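Local structure of peroxisomal acyl-CoA oxidase 1A (Solanum lycopersicum, 2FON) at residues I461-G465 / T466-P470; F506-R509 / S510-S514; E525-E528 / E529-E533. The protein probably catalyses, as an FAD-dependent acyl-CoA oxidase, the oxidation of acyl-CoA substrates in peroxisomal fatty-acid beta-oxidation. All coordinates share one frame; numbering follows the deposited sequence.

Contact 1: residues I461-G465 / T466-P470; sequences ISQLG and TGKKP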
# COMPACT_ATOMS: atom_id res chain seq x y z
N ILE B 461 -17.14 28.74 10.14
CA ILE B 461 -17.07 29.97 9.39
C ILE B 461 -18.42 30.69 9.41
O ILE B 461 -18.46 31.86 9.78
CB ILE B 461 -16.39 29.86 7.99
CG1 ILE B 461 -14.89 29.80 8.16
CG2 ILE B 461 -16.73 31.10 7.13
CD1 ILE B 461 -14.24 29.04 7.10
N SER B 462 -19.52 30.01 9.08
CA SER B 462 -20.84 30.72 9.09
C SER B 462 -21.33 31.29 10.43
O SER B 462 -22.19 32.14 10.43
CB SER B 462 -21.95 29.88 8.46
OG SER B 462 -22.38 28.89 9.36
N GLN B 463 -20.81 30.82 11.56
CA GLN B 463 -21.21 31.41 12.86
C GLN B 463 -20.47 32.71 13.15
O GLN B 463 -20.81 33.44 14.09
CB GLN B 463 -21.03 30.44 14.03
CG GLN B 463 -22.05 29.30 14.10
CD GLN B 463 -21.57 28.10 14.95
OE1 GLN B 463 -22.36 27.45 15.64
NE2 GLN B 463 -20.26 27.79 14.89
N LEU B 464 -19.45 33.03 12.34
CA LEU B 464 -18.74 34.29 12.54
C LEU B 464 -19.67 35.52 12.41
O LEU B 464 -19.59 36.46 13.20
CB LEU B 464 -17.56 34.38 11.60
CG LEU B 464 -16.50 33.43 12.10
CD1 LEU B 464 -15.51 33.09 10.98
CD2 LEU B 464 -15.81 33.96 13.35
N GLY B 465 -20.58 35.47 11.42
CA GLY B 465 -21.55 36.52 11.19
C GLY B 465 -22.34 36.82 12.45
O GLY B 465 -22.64 37.95 12.74
N THR B 466 -22.64 35.78 13.20
CA THR B 466 -23.40 35.85 14.44
C THR B 466 -22.59 36.46 15.60
O THR B 466 -23.11 36.66 16.70
CB THR B 466 -23.83 34.43 14.80
OG1 THR B 466 -24.91 34.05 13.94
CG2 THR B 466 -24.25 34.31 16.25
N GLY B 467 -21.32 36.76 15.34
CA GLY B 467 -20.42 37.20 16.39
C GLY B 467 -19.91 36.06 17.28
O GLY B 467 -19.31 36.34 18.30
N LYS B 468 -20.16 34.80 16.92
CA LYS B 468 -19.66 33.72 17.76
C LYS B 468 -18.16 33.45 17.48
O LYS B 468 -17.81 32.91 16.43
CB LYS B 468 -20.53 32.46 17.61
CG LYS B 468 -19.99 31.16 18.24
CD LYS B 468 -21.06 30.08 18.24
CE LYS B 468 -20.47 28.65 18.07
NZ LYS B 468 -19.60 28.13 19.18
N LYS B 469 -17.30 33.85 18.43
CA LYS B 469 -15.84 33.68 18.34
C LYS B 469 -15.36 32.22 18.63
O LYS B 469 -15.60 31.68 19.72
CB LYS B 469 -15.11 34.71 19.25
N PRO B 470 -14.69 31.59 17.65
CA PRO B 470 -14.20 30.20 17.73
C PRO B 470 -13.09 29.94 18.76
O PRO B 470 -12.32 30.85 19.07
CB PRO B 470 -13.64 29.95 16.34
CG PRO B 470 -13.32 31.33 15.81
CD PRO B 470 -14.40 32.19 16.34

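Contact 2: residues F506-R509 / S510-S514; sequences FEAR and SARMS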
# COMPACT_ATOMS: atom_id res chain seq x y z
N PHE B 506 0.86 27.69 7.98
CA PHE B 506 -0.16 26.66 8.00
C PHE B 506 -1.57 27.18 8.30
O PHE B 506 -2.57 26.65 7.79
CB PHE B 506 0.24 25.57 8.99
CG PHE B 506 1.15 24.55 8.40
CD1 PHE B 506 2.52 24.76 8.35
CD2 PHE B 506 0.63 23.40 7.84
CE1 PHE B 506 3.36 23.84 7.76
CE2 PHE B 506 1.47 22.46 7.24
CZ PHE B 506 2.83 22.69 7.21
N GLU B 507 -1.61 28.21 9.13
CA GLU B 507 -2.85 28.89 9.49
C GLU B 507 -3.43 29.56 8.27
O GLU B 507 -4.61 29.39 7.97
CB GLU B 507 -2.58 29.91 10.60
CG GLU B 507 -2.42 29.27 11.99
CD GLU B 507 -2.28 30.27 13.14
OE1 GLU B 507 -2.41 29.84 14.30
OE2 GLU B 507 -2.03 31.49 12.94
N ALA B 508 -2.59 30.28 7.53
CA ALA B 508 -3.04 31.01 6.34
C ALA B 508 -3.63 30.03 5.35
O ALA B 508 -4.81 30.13 4.98
CB ALA B 508 -1.89 31.77 5.72
N ARG B 509 -2.82 29.06 4.97
CA ARG B 509 -3.24 28.03 4.07
C ARG B 509 -4.63 27.47 4.41
O ARG B 509 -5.51 27.34 3.54
CB ARG B 509 -2.22 26.91 4.10
CG ARG B 509 -2.65 25.70 3.27
CD ARG B 509 -2.20 24.46 3.93
NE ARG B 509 -2.31 23.31 3.08
CZ ARG B 509 -2.08 22.07 3.54
NH1 ARG B 509 -1.72 21.91 4.81
NH2 ARG B 509 -2.23 21.01 2.74
N SER B 510 -4.83 27.11 5.68
CA SER B 510 -6.05 26.47 6.08
C SER B 510 -7.22 27.47 6.03
O SER B 510 -8.26 27.20 5.41
CB SER B 510 -5.88 25.82 7.45
OG SER B 510 -7.12 25.33 7.93
N ALA B 511 -7.03 28.63 6.65
CA ALA B 511 -8.02 29.69 6.56
C ALA B 511 -8.38 29.92 5.12
O ALA B 511 -9.53 29.81 4.73
CB ALA B 511 -7.52 30.98 7.18
N ARG B 512 -7.38 30.18 4.30
CA ARG B 512 -7.67 30.45 2.91
C ARG B 512 -8.43 29.29 2.28
O ARG B 512 -9.46 29.52 1.68
CB ARG B 512 -6.41 30.78 2.16
CG ARG B 512 -5.96 32.17 2.40
CD ARG B 512 -4.47 32.20 2.53
NE ARG B 512 -4.01 33.53 2.91
CZ ARG B 512 -3.43 34.37 2.06
NH1 ARG B 512 -3.23 34.00 0.79
NH2 ARG B 512 -3.04 35.57 2.48
N MET B 513 -7.99 28.06 2.48
CA MET B 513 -8.68 26.94 1.84
C MET B 513 -10.12 26.77 2.30
O MET B 513 -11.03 26.62 1.46
CB MET B 513 -7.90 25.64 1.94
CG MET B 513 -6.82 25.56 0.91
SD MET B 513 -5.72 24.20 1.31
CE MET B 513 -6.69 22.76 0.79
N SER B 514 -10.33 26.87 3.61
CA SER B 514 -11.69 26.82 4.16
C SER B 514 -12.56 27.97 3.69
O SER B 514 -13.70 27.76 3.35
CB SER B 514 -11.66 26.74 5.66
OG SER B 514 -11.39 25.42 6.03

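Contact 3: residues E525-E528 / E529-E533; sequences ENQE and EGFAE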
# COMPACT_ATOMS: atom_id res chain seq x y z
N GLU B 525 -28.13 26.93 -3.52
CA GLU B 525 -29.35 27.21 -2.77
C GLU B 525 -29.53 26.14 -1.68
O GLU B 525 -29.70 26.51 -0.51
CB GLU B 525 -30.59 27.30 -3.71
N ASN B 526 -29.42 24.85 -2.06
CA ASN B 526 -29.54 23.73 -1.13
C ASN B 526 -28.14 23.37 -0.64
O ASN B 526 -27.28 23.07 -1.44
CB ASN B 526 -30.29 22.55 -1.82
CG ASN B 526 -30.21 21.21 -1.04
OD1 ASN B 526 -30.11 21.15 0.18
ND2 ASN B 526 -30.25 20.13 -1.78
N GLN B 527 -27.91 23.44 0.67
CA GLN B 527 -26.57 23.27 1.26
C GLN B 527 -26.13 21.81 1.19
O GLN B 527 -24.94 21.49 1.08
CB GLN B 527 -26.52 23.78 2.72
CG GLN B 527 -25.14 23.64 3.41
CD GLN B 527 -25.01 24.38 4.77
OE1 GLN B 527 -25.38 23.84 5.82
NE2 GLN B 527 -24.46 25.61 4.74
N GLU B 528 -27.11 20.91 1.25
CA GLU B 528 -26.82 19.50 1.13
C GLU B 528 -26.31 19.22 -0.30
O GLU B 528 -25.32 18.51 -0.49
CB GLU B 528 -28.04 18.70 1.50
CG GLU B 528 -27.85 17.64 2.57
CD GLU B 528 -26.63 17.86 3.47
OE1 GLU B 528 -26.72 18.65 4.45
OE2 GLU B 528 -25.57 17.21 3.21
N GLU B 529 -26.93 19.86 -1.30
CA GLU B 529 -26.43 19.72 -2.67
C GLU B 529 -24.94 20.13 -2.79
O GLU B 529 -24.11 19.43 -3.39
CB GLU B 529 -27.30 20.51 -3.64
CG GLU B 529 -26.96 20.29 -5.13
CD GLU B 529 -27.71 21.26 -6.08
OE1 GLU B 529 -28.90 21.63 -5.82
OE2 GLU B 529 -27.10 21.67 -7.10
N GLY B 530 -24.62 21.28 -2.20
CA GLY B 530 -23.29 21.85 -2.22
C GLY B 530 -22.27 21.01 -1.49
O GLY B 530 -21.15 20.89 -1.98
N PHE B 531 -22.63 20.42 -0.34
CA PHE B 531 -21.67 19.50 0.32
C PHE B 531 -21.36 18.33 -0.57
O PHE B 531 -20.27 17.81 -0.53
CB PHE B 531 -22.11 18.97 1.69
CG PHE B 531 -21.83 19.88 2.80
CD1 PHE B 531 -22.84 20.24 3.69
CD2 PHE B 531 -20.59 20.45 2.94
CE1 PHE B 531 -22.59 21.14 4.75
CE2 PHE B 531 -20.34 21.34 3.96
CZ PHE B 531 -21.33 21.68 4.88
N ALA B 532 -22.34 17.90 -1.35
CA ALA B 532 -22.14 16.74 -2.18
C ALA B 532 -21.13 17.13 -3.25
O ALA B 532 -20.06 16.54 -3.32
CB ALA B 532 -23.49 16.26 -2.81
N GLU B 533 -21.45 18.16 -4.02
CA GLU B 533 -20.64 18.56 -5.15
C GLU B 533 -19.21 18.98 -4.77
O GLU B 533 -18.28 18.72 -5.49
CB GLU B 533 -21.35 19.68 -5.92
CG GLU B 533 -20.89 19.83 -7.37
CD GLU B 533 -21.39 18.71 -8.34
OE1 GLU B 533 -22.39 17.99 -8.01
OE2 GLU B 533 -20.78 18.57 -9.43

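Contact 1: residues I461-G465 / T466-P470
The flat carboxamide of Q463 has the aliphatic end of K468 over one face. K468 CE stands above the amide, 3.3 Å from both Q463 OE1 and Q463 NE2, and CD follows at a looser spacing. The two chains run side by side in the same direction. K468 leaves the backbone with CG anti to its N (chi1 169°) and then bends at its outer torsions, which puts its methylene groups, rather than the ammonium, against the amide. Elsewhere in the turn, L464 CD2 meets P470 CD at 3.7 Å, the two side chains crossing at about a right angle.

Behind these side chains the backbone closes in the bond pattern of a Schellman motif. K468 N donates to Q463 O over 3.2 Å, and G467 N donates to L464 O over 2.8 Å, the second donor standing above the carbonyl plane. G467 takes the positive phi (77°) that reverses the chain, and L464 to G467 form a type I turn. Pairing Q463 with K468 is what this motif brings about, since it sets the two side chains next to each other across the turn.

The turn lies at the protein surface and leads from helix 446-462 into the loop before helix 480-483. In the last turn of that helix, I461 packs on S514 of helix 499-521.

Contact 2: residues F506-R509 / S510-S514
Successive turns within helix 499-521 meet here, with R509 lying alongside M513 and R512 reaching back to A508, in the buried helical part of the acyl-CoA oxidase C-terminal region. Four i to i+4 backbone bonds carry the segment. R512 N donates to A508 O over 2.7 Å and A511 N to E507 O over 2.9 Å; the other two run from S510 N to F506 O and from M513 N to R509 O.

R509 and M513 point the same way. The thioether SD of M513 lies 3.9 Å from R509 CG and at the same distance from R509 NE, oblique to the guanidinium; the sulfur lies along the middle of the arginine chain, while the guanidinium end is taken by D589 and Q547. A first torsion of 175°, which carries CG away from the backbone N, and a bend at chi2 lead the R509 chain along this path. Three residues after R509, R512 folds its own chain back over the preceding turn, bringing R512 NE to 3.9 Å from A508 CB.

The polar ends are satisfied elsewhere. R509 forms a salt bridge with D589 and a hydrogen bond to Q547; R512 NE bonds L483 O, S510 OG bonds Y476 OH, and E507 pairs with R479.

The chemistry is thus divided: apolar and thioether contact lies along the arginine stems, while at their ends R509 meets a carboxylate, D589, and R512 is met by the carbonyl oxygen of L483, which probably offsets the cost of placing guanidinium groups inside a helical bundle.

Contact 3: residues E525-E528 / E529-E533
An N-cap and the first turn of a short surface helix, 527-533, make up this contact, in which N526 starts the helix and Q527 and E528 flank F531. The N526 OD1 atom accepts from E528 N over 3.2 Å, with the donor well above the amide plane. With chi1 at 168°, placing CG opposite the backbone N, the N526 carboxamide turns back toward the helix start; its ND2 meanwhile lies 3.5 Å from E529 CB. The regular ladder follows: G530 N bonds N526 O, F531 N bonds Q527 O at 2.9 Å, and A532 N bonds E528 O at 3.2 Å.

F531 is the hub among the side chains. Q527 runs beside it in the same direction, its CG 3.8 Å from F531 CE1, and their amide and ring planes are 52° apart. From another side the E528 carboxylate comes to the ring edge, near its plane, with OE2 4.1 Å from F531 CD1, which is consistent with a weak attraction to the ring's hydrogen-bearing rim. That carboxylate also makes a salt bridge with R455, whose side chain touches the same ring. With an alanine here, Q527 CG would probably lose its apolar neighbour, and a gap would be likely to open between this helix and R455 and M458.

Farther along, E533 packs on K347 of the second subunit, and the A532 side chain is about 8 Å from a bound FAD. Helix 527-533 is held against helix 446-462 through F531 and E528, and against the end of helix 499-521, where Q527 and F531 both touch L521.

How the contacts relate
Contact 2 is buried in the bundle, whereas contacts 1 and 3 lie at the surface, one where helix 446-462 ends and the other where helix 527-533 begins. Helix 446-462 is common ground: contact 1 continues from it, and both contact 2 and contact 3 pack side chains against it. Their centres are about 17 Å (1 and 2), 21 Å (1 and 3) and 22 Å (2 and 3) apart, and of the three pairs it is 1 and 2 that touch. The chemistry follows position: buried arginines send their charges to several partners, the exposed turn relies mainly on backbone bonds and aliphatic cover, and the capped helix combines an aromatic ring with acidic side chains.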